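Local coordinates for protein N-terminal acetyltransferase B complex subunit MDM20 (Candida albicans, PDB 5K04) that serves as the non-catalytic subunit of the NatB N-terminal acetyltransferase complex, binding the catalytic subunit NAT3, which probably acetylates the N termini of proteins, at residues M134-N139 and T146-F151; S142-L147 and G487-L492; I338-N343 and W353-R358; F346-D351 and T376-V381; Q517-T520 and G526-N529. One frame throughout, in Å; residues are numbered along the deposited sequence.

Contact 1 (M134-N139 and T146-F151); sequences MYLNKN and TLWYAF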
# COMPACT_ATOMS: atom_id res chain seq x y z
N MET A 134 -5.01 17.65 -25.83
CA MET A 134 -5.67 18.17 -27.03
C MET A 134 -4.90 19.35 -27.61
O MET A 134 -4.60 19.38 -28.81
CB MET A 134 -7.12 18.55 -26.70
CG MET A 134 -7.96 19.01 -27.92
SD MET A 134 -7.74 20.72 -28.36
CE MET A 134 -8.52 21.41 -26.93
N TYR A 135 -4.58 20.35 -26.77
CA TYR A 135 -3.78 21.48 -27.24
C TYR A 135 -2.41 21.02 -27.73
O TYR A 135 -1.92 21.48 -28.76
CB TYR A 135 -3.61 22.51 -26.12
CG TYR A 135 -4.83 23.37 -25.88
CD1 TYR A 135 -5.16 24.39 -26.76
CD2 TYR A 135 -5.63 23.19 -24.75
CE1 TYR A 135 -6.26 25.21 -26.54
CE2 TYR A 135 -6.74 24.01 -24.52
CZ TYR A 135 -7.05 25.02 -25.43
OH TYR A 135 -8.14 25.84 -25.24
N LEU A 136 -1.80 20.10 -27.00
CA LEU A 136 -0.44 19.67 -27.31
C LEU A 136 -0.40 18.88 -28.61
O LEU A 136 0.63 18.86 -29.30
CB LEU A 136 0.09 18.84 -26.14
CG LEU A 136 1.56 18.46 -26.20
CD1 LEU A 136 2.43 19.72 -26.25
CD2 LEU A 136 1.91 17.60 -25.00
N ASN A 137 -1.49 18.23 -28.96
CA ASN A 137 -1.55 17.44 -30.18
C ASN A 137 -1.97 18.28 -31.39
O ASN A 137 -1.71 17.88 -32.53
CB ASN A 137 -2.51 16.28 -29.99
CG ASN A 137 -2.59 15.39 -31.20
OD1 ASN A 137 -1.62 14.72 -31.55
ND2 ASN A 137 -3.77 15.38 -31.84
N LYS A 138 -2.62 19.41 -31.15
CA LYS A 138 -3.00 20.28 -32.26
C LYS A 138 -1.77 21.00 -32.79
O LYS A 138 -1.42 20.89 -33.97
CB LYS A 138 -4.08 21.25 -31.78
CG LYS A 138 -4.71 22.10 -32.86
CD LYS A 138 -6.16 22.44 -32.52
CE LYS A 138 -6.99 21.18 -32.29
NZ LYS A 138 -6.89 20.20 -33.42
N ASN A 139 -1.08 21.72 -31.91
CA ASN A 139 0.24 22.29 -32.18
C ASN A 139 1.34 21.29 -31.82
O ASN A 139 2.28 21.58 -31.08
CB ASN A 139 0.42 23.60 -31.42
CG ASN A 139 -0.61 24.67 -31.82
OD1 ASN A 139 -1.14 24.66 -32.94
ND2 ASN A 139 -0.89 25.60 -30.90
N THR A 146 0.12 12.28 -29.92
CA THR A 146 -1.14 11.70 -30.35
C THR A 146 -1.51 10.51 -29.47
O THR A 146 -2.68 10.32 -29.10
CB THR A 146 -1.04 11.30 -31.82
OG1 THR A 146 -0.68 12.46 -32.59
CG2 THR A 146 -2.38 10.77 -32.31
N LEU A 147 -0.52 9.71 -29.09
CA LEU A 147 -0.75 8.57 -28.21
C LEU A 147 -1.22 9.04 -26.84
O LEU A 147 -2.16 8.46 -26.27
CB LEU A 147 0.54 7.75 -28.09
CG LEU A 147 0.92 6.99 -29.36
CD1 LEU A 147 2.40 6.66 -29.44
CD2 LEU A 147 0.10 5.70 -29.40
N TRP A 148 -0.55 10.06 -26.29
CA TRP A 148 -0.98 10.68 -25.03
C TRP A 148 -2.46 11.03 -25.07
O TRP A 148 -3.25 10.61 -24.21
CB TRP A 148 -0.17 11.95 -24.78
CG TRP A 148 1.27 11.71 -24.38
CD1 TRP A 148 1.92 10.51 -24.35
CD2 TRP A 148 2.22 12.69 -23.93
NE1 TRP A 148 3.22 10.69 -23.91
CE2 TRP A 148 3.42 12.01 -23.64
CE3 TRP A 148 2.16 14.08 -23.74
CZ2 TRP A 148 4.57 12.67 -23.19
CZ3 TRP A 148 3.30 14.74 -23.28
CH2 TRP A 148 4.49 14.03 -23.01
N TYR A 149 -2.84 11.81 -26.09
CA TYR A 149 -4.21 12.28 -26.24
C TYR A 149 -5.18 11.10 -26.31
O TYR A 149 -6.19 11.09 -25.60
CB TYR A 149 -4.26 13.14 -27.50
CG TYR A 149 -5.52 13.92 -27.71
CD1 TYR A 149 -6.29 14.33 -26.63
CD2 TYR A 149 -5.94 14.24 -29.00
CE1 TYR A 149 -7.46 15.06 -26.82
CE2 TYR A 149 -7.12 14.98 -29.20
CZ TYR A 149 -7.87 15.39 -28.10
OH TYR A 149 -9.03 16.11 -28.28
N ALA A 150 -4.84 10.08 -27.11
CA ALA A 150 -5.66 8.89 -27.25
C ALA A 150 -5.77 8.13 -25.94
O ALA A 150 -6.86 7.71 -25.53
CB ALA A 150 -5.07 7.97 -28.33
N PHE A 151 -4.63 7.91 -25.29
CA PHE A 151 -4.64 7.22 -24.01
C PHE A 151 -5.47 7.98 -22.98
O PHE A 151 -6.15 7.36 -22.15
CB PHE A 151 -3.19 7.02 -23.53
CG PHE A 151 -3.08 6.22 -22.27
CD1 PHE A 151 -3.40 4.87 -22.26
CD2 PHE A 151 -2.66 6.81 -21.09
CE1 PHE A 151 -3.29 4.13 -21.09
CE2 PHE A 151 -2.55 6.09 -19.93
CZ PHE A 151 -2.87 4.74 -19.92
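M134 faces Y149 and N137 faces T146 where the ends of two successive helices run nearly antiparallel, their short axes at 151° and 8.9 Å apart at closest approach. This is an alpha-alpha hairpin, the building unit of alpha solenoids such as TPR-like proteins, and 134-139 and 146-151 flank its turn. Y149 carries much of the apolar contact. With CG anti to the backbone N (chi1 -170°), its ring reaches the neighbouring helix, and the CA of M134 makes a CH-pi contact over one face, 3.8 Å from the ring centroid. The M134 side chain lies beside the tyrosine and points the same way: its CB rests 3.5 Å from Y149 CE1 and its CG is close to the phenol oxygen. Methionine suits the place because its CB and CG lie along the ring while the bent thioether end turns back over the ring of Y135. The N137 side chain crosses that of Y149 at about a right angle, its amide plane inclined to the ring, with ND2 3.8 Å from Y149 CD2. On another side of the interface, L136 sends CD2 obliquely to W148, 3.6 Å from CZ3. The indole is fixed at its polar end, where NE1 bonds to the carbonyl of F484. Helices 109-120 and 489-503 also pack on W148, which is buried. Nearer the turn, S142 O is a second acceptor close to the T146 hydroxyl, beside the bond to N137: T146 OG1 lies 2.7 Å from N137 OD1, tilted 18° from the amide carbonyl plane.

Contact 2 (S142-L147 and G487-L492); sequences SRLHTL and GVFNKL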
# COMPACT_ATOMS: atom_id res chain seq x y z
N SER A 142 3.87 15.23 -33.26
CA SER A 142 4.41 14.19 -32.41
C SER A 142 3.47 13.00 -32.36
O SER A 142 2.34 13.10 -31.86
CB SER A 142 4.68 14.72 -31.01
OG SER A 142 5.09 13.67 -30.14
N ARG A 143 3.95 11.87 -32.88
CA ARG A 143 3.29 10.59 -32.68
C ARG A 143 3.07 10.31 -31.19
O ARG A 143 2.00 9.84 -30.79
CB ARG A 143 4.17 9.53 -33.33
CG ARG A 143 3.68 8.15 -33.25
CD ARG A 143 4.67 7.24 -33.94
NE ARG A 143 4.06 5.93 -34.03
CZ ARG A 143 3.30 5.53 -35.04
NH1 ARG A 143 3.07 6.36 -36.06
NH2 ARG A 143 2.78 4.31 -35.03
N LEU A 144 4.08 10.59 -30.36
CA LEU A 144 3.96 10.40 -28.92
C LEU A 144 2.78 11.18 -28.36
O LEU A 144 1.99 10.65 -27.58
CB LEU A 144 5.26 10.83 -28.24
CG LEU A 144 5.27 10.64 -26.71
CD1 LEU A 144 5.00 9.19 -26.34
CD2 LEU A 144 6.56 11.10 -26.08
N HIS A 145 2.66 12.46 -28.76
CA HIS A 145 1.58 13.31 -28.25
C HIS A 145 0.22 12.83 -28.70
O HIS A 145 -0.76 12.96 -27.96
CB HIS A 145 1.81 14.76 -28.68
CG HIS A 145 3.03 15.37 -28.06
ND1 HIS A 145 3.58 16.56 -28.50
CD2 HIS A 145 3.81 14.94 -27.04
CE1 HIS A 145 4.66 16.83 -27.78
NE2 HIS A 145 4.82 15.86 -26.89
N THR A 146 0.12 12.28 -29.92
CA THR A 146 -1.14 11.70 -30.35
C THR A 146 -1.51 10.51 -29.47
O THR A 146 -2.68 10.32 -29.10
CB THR A 146 -1.04 11.30 -31.82
OG1 THR A 146 -0.68 12.46 -32.59
CG2 THR A 146 -2.38 10.77 -32.31
N LEU A 147 -0.52 9.71 -29.09
CA LEU A 147 -0.75 8.57 -28.21
C LEU A 147 -1.22 9.04 -26.84
O LEU A 147 -2.16 8.46 -26.27
CB LEU A 147 0.54 7.75 -28.09
CG LEU A 147 0.92 6.99 -29.36
CD1 LEU A 147 2.40 6.66 -29.44
CD2 LEU A 147 0.10 5.70 -29.40
N GLY A 487 6.38 6.27 -23.75
CA GLY A 487 5.54 5.19 -24.25
C GLY A 487 4.97 3.98 -23.57
O GLY A 487 4.59 3.02 -24.24
N VAL A 488 4.95 3.98 -22.23
CA VAL A 488 4.71 2.75 -21.48
C VAL A 488 3.27 2.73 -20.99
O VAL A 488 3.01 2.66 -19.78
CB VAL A 488 5.71 2.62 -20.33
CG1 VAL A 488 5.90 1.16 -19.98
CG2 VAL A 488 7.04 3.25 -20.72
N PHE A 489 2.34 2.77 -21.94
CA PHE A 489 0.92 2.85 -21.62
C PHE A 489 0.41 1.58 -20.92
O PHE A 489 -0.54 1.65 -20.14
CB PHE A 489 0.15 3.14 -22.91
CG PHE A 489 0.67 4.36 -23.64
CD1 PHE A 489 0.38 5.63 -23.17
CD2 PHE A 489 1.48 4.23 -24.75
CE1 PHE A 489 0.88 6.74 -23.81
CE2 PHE A 489 1.97 5.33 -25.39
CZ PHE A 489 1.68 6.59 -24.92
N ASN A 490 1.06 0.43 -21.19
CA ASN A 490 0.94 -0.84 -20.45
C ASN A 490 0.89 -0.71 -18.94
O ASN A 490 0.31 -1.55 -18.25
CB ASN A 490 2.14 -1.76 -20.78
CG ASN A 490 1.82 -2.73 -21.85
OD1 ASN A 490 0.65 -2.98 -22.12
ND2 ASN A 490 2.83 -3.31 -22.46
N LYS A 491 1.57 0.31 -18.40
CA LYS A 491 1.82 0.44 -16.98
C LYS A 491 1.36 1.77 -16.41
O LYS A 491 1.37 1.93 -15.19
CB LYS A 491 3.33 0.30 -16.70
CG LYS A 491 4.00 -0.90 -17.36
CD LYS A 491 3.46 -2.23 -16.80
CE LYS A 491 4.33 -3.43 -17.25
NZ LYS A 491 3.68 -4.74 -16.95
N LEU A 492 0.99 2.72 -17.28
CA LEU A 492 0.76 4.10 -16.85
C LEU A 492 -0.40 4.20 -15.88
O LEU A 492 -0.29 4.85 -14.83
CB LEU A 492 0.50 4.98 -18.08
CG LEU A 492 1.69 5.84 -18.47
CD1 LEU A 492 1.34 6.74 -19.65
CD2 LEU A 492 2.17 6.66 -17.24
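G487, the C-prime residue of a Schellman motif that ends helix 456-485, touches L144 on the first turn of helix 143-157, so one helix terminus meets another helix start. L144 CD1 lies 4.1 Å from G487 N. Glycine suits the position because its phi of 76° would press a beta carbon against the preceding carbonyl oxygen. Next along the chain, F489 supplies the main apolar surface and turns its ring toward the helix. Its far end meets L147, with CZ 3.6 Å from L147 CB, whereas L144 CD1 reaches the same ring atom, F489 CZ, more loosely at 4.4 Å. Both leucines approach the ring obliquely. F151, one turn further along helix 143-157, and V190 of helix 185-192 also pack on F489. On the other segment, S142 is the N-cap of helix 143-157: its OG accepts from H145 N at 3.0 Å with an N-H...O angle of 158°, satisfying an amide of the first turn. The residues just beyond F489 face the partner subunit, where K491 NZ bonds to the carbonyl O of F7 of the NAT3 chain. A Schellman turn and the phenylalanine after it thus pack on the first turns of another helix, as in all-helical folds.

Contact 3 (I338-N343 and W353-R358); sequences ITVVNN and WDVYER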
# COMPACT_ATOMS: atom_id res chain seq x y z
N ILE A 338 5.46 -31.99 6.27
CA ILE A 338 4.52 -31.25 5.41
C ILE A 338 3.32 -32.12 5.00
O ILE A 338 2.19 -31.63 4.90
CB ILE A 338 5.28 -30.67 4.21
CG1 ILE A 338 6.15 -29.49 4.69
CG2 ILE A 338 4.31 -30.24 3.09
CD1 ILE A 338 7.16 -28.98 3.69
N THR A 339 3.53 -33.43 4.81
CA THR A 339 2.40 -34.34 4.66
C THR A 339 1.44 -34.20 5.83
O THR A 339 0.22 -34.11 5.64
CB THR A 339 2.90 -35.79 4.54
OG1 THR A 339 3.80 -35.90 3.44
CG2 THR A 339 1.73 -36.77 4.35
N VAL A 340 1.97 -34.14 7.06
CA VAL A 340 1.12 -34.00 8.23
C VAL A 340 0.44 -32.64 8.25
O VAL A 340 -0.75 -32.53 8.60
CB VAL A 340 1.95 -34.25 9.51
CG1 VAL A 340 1.09 -34.04 10.76
CG2 VAL A 340 2.52 -35.66 9.48
N VAL A 341 1.16 -31.59 7.87
CA VAL A 341 0.58 -30.25 7.85
C VAL A 341 -0.63 -30.21 6.92
O VAL A 341 -1.70 -29.71 7.28
CB VAL A 341 1.65 -29.22 7.45
CG1 VAL A 341 1.02 -27.91 6.98
CG2 VAL A 341 2.60 -28.97 8.60
N ASN A 342 -0.48 -30.77 5.71
CA ASN A 342 -1.59 -30.78 4.76
C ASN A 342 -2.76 -31.60 5.30
O ASN A 342 -3.91 -31.15 5.27
CB ASN A 342 -1.10 -31.31 3.41
CG ASN A 342 -0.33 -30.24 2.61
OD1 ASN A 342 -0.77 -29.11 2.47
ND2 ASN A 342 0.84 -30.62 2.09
N ASN A 343 -2.46 -32.80 5.84
CA ASN A 343 -3.52 -33.66 6.37
C ASN A 343 -4.28 -32.99 7.50
O ASN A 343 -5.51 -33.05 7.55
CB ASN A 343 -2.92 -34.99 6.84
CG ASN A 343 -2.36 -35.81 5.70
OD1 ASN A 343 -2.51 -35.45 4.53
ND2 ASN A 343 -1.70 -36.92 6.04
N TRP A 353 -0.27 -29.46 18.95
CA TRP A 353 0.97 -29.47 19.73
C TRP A 353 1.70 -30.80 19.62
O TRP A 353 2.93 -30.84 19.73
CB TRP A 353 0.68 -29.13 21.19
CG TRP A 353 0.12 -27.76 21.36
CD1 TRP A 353 -1.11 -27.42 21.84
CD2 TRP A 353 0.77 -26.52 21.01
NE1 TRP A 353 -1.27 -26.05 21.81
CE2 TRP A 353 -0.13 -25.48 21.31
CE3 TRP A 353 2.02 -26.20 20.48
CZ2 TRP A 353 0.19 -24.13 21.10
CZ3 TRP A 353 2.33 -24.86 20.28
CH2 TRP A 353 1.41 -23.84 20.59
N ASP A 354 0.96 -31.89 19.41
CA ASP A 354 1.61 -33.19 19.28
C ASP A 354 2.58 -33.20 18.10
O ASP A 354 3.67 -33.77 18.19
CB ASP A 354 0.56 -34.30 19.14
CG ASP A 354 -0.37 -34.09 17.95
OD1 ASP A 354 -0.75 -32.93 17.67
OD2 ASP A 354 -0.72 -35.09 17.30
N VAL A 355 2.21 -32.54 17.00
CA VAL A 355 3.09 -32.49 15.84
C VAL A 355 4.23 -31.52 16.09
O VAL A 355 5.39 -31.79 15.74
CB VAL A 355 2.30 -32.10 14.58
CG1 VAL A 355 3.23 -32.05 13.37
CG2 VAL A 355 1.18 -33.08 14.34
N TYR A 356 3.92 -30.37 16.71
CA TYR A 356 4.96 -29.44 17.15
C TYR A 356 6.03 -30.16 17.98
O TYR A 356 7.23 -29.99 17.74
CB TYR A 356 4.34 -28.29 17.95
CG TYR A 356 5.42 -27.44 18.58
CD1 TYR A 356 6.09 -26.48 17.84
CD2 TYR A 356 5.81 -27.64 19.90
CE1 TYR A 356 7.10 -25.72 18.39
CE2 TYR A 356 6.83 -26.90 20.47
CZ TYR A 356 7.47 -25.94 19.72
OH TYR A 356 8.47 -25.19 20.29
N GLU A 357 5.61 -30.97 18.95
CA GLU A 357 6.59 -31.66 19.79
C GLU A 357 7.48 -32.61 19.00
O GLU A 357 8.60 -32.90 19.44
CB GLU A 357 5.88 -32.42 20.92
CG GLU A 357 5.25 -31.52 21.99
CD GLU A 357 6.27 -30.76 22.84
OE1 GLU A 357 7.47 -31.05 22.75
OE2 GLU A 357 5.84 -29.86 23.60
N ARG A 358 7.02 -33.08 17.84
CA ARG A 358 7.83 -33.96 17.00
C ARG A 358 8.73 -33.20 16.04
O ARG A 358 9.67 -33.79 15.50
CB ARG A 358 6.93 -34.90 16.20
CG ARG A 358 6.38 -36.08 17.00
CD ARG A 358 5.12 -36.63 16.36
NE ARG A 358 5.36 -37.07 14.98
CZ ARG A 358 4.41 -37.20 14.05
NH1 ARG A 358 3.14 -36.90 14.34
NH2 ARG A 358 4.73 -37.61 12.83
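V340 and V355 reach toward each other tip to tip, methyl against methyl, and this pair is the heart of the packing between helix 337-346 and helix 353-358. The two helices follow each other through a short loop and form a helix-loop-helix unit of the all-helical fold, within the family region of NatB non-catalytic subunits. V340 CG1 meets V355 CG2 at 3.7 Å, and V355 CG1 lies slightly farther from the same V340 methyl, at 3.9 Å. In both residues CG1 is anti to the backbone N (chi1 177° in V340), which places it beside the carbonyl carbon; in V355 it is the other branch, CG2, lying beside the backbone N, that comes closest. Valine suits the interface because its beta-branched methyls fill the gap between the helices without a long chain, the CA atoms of V340 and V355 being 8.0 Å apart. The valine pair meets through methyls alone. At its margin the guanidinium of R358 approaches V340 only loosely. Its chain bends at chi3 (59°), which brings the charged end near V340 CG2, obliquely, at the exposed edge of the contact. A salt bridge from D354 to R344 of the first helix is a second link between the two helices, while N342, bonded to K308, N306 and Y312, ties them to the rest of the fold. Y356, next to V355, packs on H400 and L401 of helix 388-404. The guanidinium comes no nearer than 4.5 Å, from R358 NH2 to V340 CG2.

Contact 4 (F346-D351 and T376-V381); sequences FVNQTD and TLRTIV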
# COMPACT_ATOMS: atom_id res chain seq x y z
N PHE A 346 -6.54 -30.54 5.93
CA PHE A 346 -7.67 -31.16 5.24
C PHE A 346 -8.77 -31.52 6.23
O PHE A 346 -9.96 -31.28 5.96
CB PHE A 346 -7.21 -32.38 4.46
CG PHE A 346 -6.48 -32.06 3.18
CD1 PHE A 346 -7.12 -31.37 2.16
CD2 PHE A 346 -5.16 -32.47 2.99
CE1 PHE A 346 -6.45 -31.06 0.97
CE2 PHE A 346 -4.48 -32.18 1.81
CZ PHE A 346 -5.13 -31.47 0.80
N VAL A 347 -8.41 -32.06 7.40
CA VAL A 347 -9.39 -32.48 8.41
C VAL A 347 -9.71 -31.33 9.36
O VAL A 347 -10.39 -31.52 10.37
CB VAL A 347 -8.90 -33.69 9.20
CG1 VAL A 347 -8.51 -34.81 8.26
CG2 VAL A 347 -7.72 -33.30 10.08
N ASN A 348 -9.22 -30.13 9.02
CA ASN A 348 -9.30 -28.93 9.86
C ASN A 348 -9.14 -29.25 11.35
O ASN A 348 -10.03 -29.02 12.17
CB ASN A 348 -10.60 -28.17 9.62
CG ASN A 348 -10.58 -26.80 10.28
OD1 ASN A 348 -9.51 -26.26 10.58
ND2 ASN A 348 -11.76 -26.24 10.52
N GLN A 349 -7.96 -29.78 11.70
CA GLN A 349 -7.64 -30.06 13.09
C GLN A 349 -6.86 -28.90 13.67
O GLN A 349 -5.87 -28.46 13.09
CB GLN A 349 -6.85 -31.36 13.23
CG GLN A 349 -6.71 -31.79 14.69
CD GLN A 349 -6.21 -33.19 14.82
OE1 GLN A 349 -6.50 -34.05 13.98
NE2 GLN A 349 -5.43 -33.45 15.86
N THR A 350 -7.31 -28.42 14.84
CA THR A 350 -6.71 -27.27 15.50
C THR A 350 -5.85 -27.64 16.70
O THR A 350 -5.18 -26.76 17.25
CB THR A 350 -7.79 -26.30 15.96
OG1 THR A 350 -8.77 -27.03 16.72
CG2 THR A 350 -8.45 -25.62 14.76
N ASP A 351 -5.86 -28.90 17.14
CA ASP A 351 -5.05 -29.35 18.27
C ASP A 351 -3.80 -30.04 17.71
O ASP A 351 -3.83 -31.23 17.38
CB ASP A 351 -5.84 -30.27 19.20
CG ASP A 351 -6.87 -29.52 20.02
OD1 ASP A 351 -6.86 -28.27 20.02
OD2 ASP A 351 -7.70 -30.19 20.67
N THR A 376 0.79 -24.63 14.41
CA THR A 376 0.77 -24.00 15.73
C THR A 376 0.04 -22.65 15.69
O THR A 376 -0.71 -22.32 16.62
CB THR A 376 2.20 -23.84 16.27
OG1 THR A 376 2.98 -22.97 15.44
CG2 THR A 376 2.87 -25.19 16.34
N LEU A 377 0.23 -21.87 14.61
CA LEU A 377 -0.47 -20.60 14.51
C LEU A 377 -1.98 -20.82 14.44
O LEU A 377 -2.75 -20.16 15.16
CB LEU A 377 0.02 -19.81 13.29
CG LEU A 377 -0.62 -18.44 13.06
CD1 LEU A 377 -0.35 -17.49 14.23
CD2 LEU A 377 -0.12 -17.83 11.77
N ARG A 378 -2.43 -21.78 13.63
CA ARG A 378 -3.84 -22.16 13.62
C ARG A 378 -4.32 -22.55 15.02
O ARG A 378 -5.40 -22.15 15.46
CB ARG A 378 -4.06 -23.31 12.63
CG ARG A 378 -4.15 -22.89 11.16
CD ARG A 378 -4.11 -24.09 10.23
NE ARG A 378 -4.32 -23.73 8.82
CZ ARG A 378 -5.41 -24.03 8.11
NH1 ARG A 378 -6.41 -24.71 8.66
NH2 ARG A 378 -5.50 -23.66 6.84
N THR A 379 -3.53 -23.34 15.74
CA THR A 379 -3.91 -23.68 17.11
C THR A 379 -3.97 -22.42 17.97
O THR A 379 -4.92 -22.23 18.73
CB THR A 379 -2.93 -24.70 17.70
OG1 THR A 379 -2.96 -25.89 16.92
CG2 THR A 379 -3.35 -25.05 19.13
N ILE A 380 -2.99 -21.53 17.83
CA ILE A 380 -2.98 -20.33 18.66
C ILE A 380 -4.17 -19.44 18.31
O ILE A 380 -4.88 -18.95 19.20
CB ILE A 380 -1.64 -19.60 18.53
CG1 ILE A 380 -0.56 -20.36 19.32
CG2 ILE A 380 -1.74 -18.19 19.04
CD1 ILE A 380 0.86 -19.83 19.10
N VAL A 381 -4.43 -19.25 17.01
CA VAL A 381 -5.50 -18.35 16.61
C VAL A 381 -6.85 -18.87 17.08
O VAL A 381 -7.69 -18.10 17.58
CB VAL A 381 -5.46 -18.13 15.08
CG1 VAL A 381 -6.65 -17.30 14.66
CG2 VAL A 381 -4.17 -17.44 14.68
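T379 and T350 meet at the closest point of this contact, where a helix receives the carbonyl of a loop. T379 OG1 donates to T350 O, although the modelled 2.4 Å is so short that its exact length is doubtful. The oxygen is also close to the methyl and CA of T379, but the CA-H...O contact this suggests depends on the same oxygen position and is equally uncertain. Threonine suits the site since its branched CB offers a hydroxyl and a methyl together; OG1 sits beside the backbone N (chi1 -60°), where L375 O is a second acceptor close to the same hydroxyl. R378, one residue before, extends its chain toward N348. NH1 of the guanidinium has N348 OD1 at its edge and in its plane, but at 4.0 Å, too long for a bond, and the amide is turned 84° against it. The arginine is held instead by its NH2, which bonds to the carbonyl of G558. Further out, the loop is shaped by its own bonds: Q349 NE2 donates to D351 O at 3.1 Å, while Q349 O bonds to ND2 of N352. N348 has the positive phi of 37° that asparagine tolerates well, and the bonds from N348 N to K345 O and from Q349 N to R344 O close the end of helix 337-346. Such a Schellman motif, with asparagine as its C-prime residue, is a classic helix stop leading into an inter-helix loop.

Contact 5 (Q517-T520 and G526-N529); sequences QIST and GYLN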
# COMPACT_ATOMS: atom_id res chain seq x y z
N GLN A 517 0.52 14.25 17.85
CA GLN A 517 0.17 13.86 19.21
C GLN A 517 1.40 13.73 20.09
O GLN A 517 1.45 14.29 21.20
CB GLN A 517 -0.61 12.54 19.19
CG GLN A 517 -0.84 11.96 20.59
CD GLN A 517 -1.68 10.70 20.57
OE1 GLN A 517 -1.16 9.59 20.40
NE2 GLN A 517 -3.00 10.87 20.75
N ILE A 518 2.41 12.99 19.62
CA ILE A 518 3.63 12.80 20.39
C ILE A 518 4.39 14.11 20.54
O ILE A 518 4.90 14.44 21.62
CB ILE A 518 4.48 11.69 19.72
CG1 ILE A 518 3.63 10.42 19.56
CG2 ILE A 518 5.77 11.38 20.50
CD1 ILE A 518 4.32 9.33 18.77
N SER A 519 4.43 14.91 19.46
CA SER A 519 5.05 16.23 19.55
C SER A 519 4.44 17.08 20.67
O SER A 519 5.17 17.75 21.40
CB SER A 519 4.93 16.97 18.21
OG SER A 519 5.92 16.52 17.31
N THR A 520 3.10 17.08 20.80
CA THR A 520 2.49 17.94 21.82
C THR A 520 2.60 17.34 23.21
O THR A 520 2.69 18.08 24.19
CB THR A 520 1.02 18.26 21.50
OG1 THR A 520 0.19 17.14 21.81
CG2 THR A 520 0.83 18.62 20.03
N GLY A 526 9.87 21.46 17.44
CA GLY A 526 10.63 21.44 16.19
C GLY A 526 9.83 20.86 15.04
O GLY A 526 9.80 21.43 13.94
N TYR A 527 9.14 19.75 15.28
CA TYR A 527 8.37 19.09 14.23
C TYR A 527 7.00 19.71 14.05
O TYR A 527 6.45 19.68 12.94
CB TYR A 527 8.22 17.60 14.55
CG TYR A 527 9.51 16.81 14.57
CD1 TYR A 527 10.45 16.93 13.55
CD2 TYR A 527 9.78 15.94 15.62
CE1 TYR A 527 11.63 16.19 13.57
CE2 TYR A 527 10.95 15.20 15.66
CZ TYR A 527 11.87 15.33 14.64
OH TYR A 527 13.03 14.58 14.70
N LEU A 528 6.43 20.27 15.12
CA LEU A 528 5.03 20.70 15.09
C LEU A 528 4.77 21.73 14.00
O LEU A 528 3.75 21.67 13.30
CB LEU A 528 4.66 21.26 16.46
CG LEU A 528 3.24 21.79 16.66
CD1 LEU A 528 2.27 20.66 16.97
CD2 LEU A 528 3.24 22.83 17.76
N ASN A 529 5.69 22.69 13.82
CA ASN A 529 5.49 23.78 12.87
C ASN A 529 5.49 23.30 11.42
O ASN A 529 4.86 23.92 10.56
CB ASN A 529 6.58 24.84 13.08
CG ASN A 529 6.42 26.05 12.17
OD1 ASN A 529 6.75 26.00 10.97
ND2 ASN A 529 5.94 27.15 12.73
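T520 OG1 has two polar neighbours, the hydroxyl of Y581, to which it is hydrogen-bonded, and Q517 O in the preceding turn, while the methyl of the same threonine faces L528 across the contact. The torsion that puts the hydroxyl between the backbone N and the carbonyl carbon (chi1 77°) leaves CG2 anti to the carbonyl carbon, where it touches L528. There T520 CG2 meets L528 CD1 at 3.9 Å, the two side chains crossing at about a right angle. Threonine is apt for this place, since its hydroxyl has partners outside the contact while its methyl meets the leucine. The segments lie on helix 506-521 and helix 525-537, consecutive helices that form an alpha-alpha hairpin, the repeating element of TPR-like folds, consistent with the TPR clan of the family. Near the turn they come close, with S519 CA 6.3 Å from L528 CA, and a small residue such as serine allows the approach. S519 OG lies at the edge of the Y527 ring, near its plane; its nearest atom of that residue is Y527 CB, at 3.8 Å, and it bonds only weakly to the carbonyl of I515. The phenol end of Y527 is engaged elsewhere: its OH bonds to D460, and its side chain, like that of S519, packs on L459 of helix 456-485. L528, with CG anti to its own backbone N (chi1 179°), has a further neighbour in F585. Q517 points away from the contact, its NE2 bonding to E671 of helix 661-682.

In the fold
Near the N terminus, contact 1 closes a short hairpin between helix 126-138 and helix 143-157. Contact 2 starts on that second helix, shares T146 and L147 with contact 1, and closes a loop of 339 residues by bringing in helix 489-503. Contacts 3 and 4 lie nested within that loop, about 54 and 51 Å from contact 2 between centres, and cross along the chain: helix 337-346 meets helix 353-358 in contact 3, and the loop between them meets helix 372-383 in contact 4, W353 packing on T376 and T379. Contact 5 comes after contact 2 in the chain, a hairpin between helices 506-521 and 525-537, some 44 Å from contact 2 between centres.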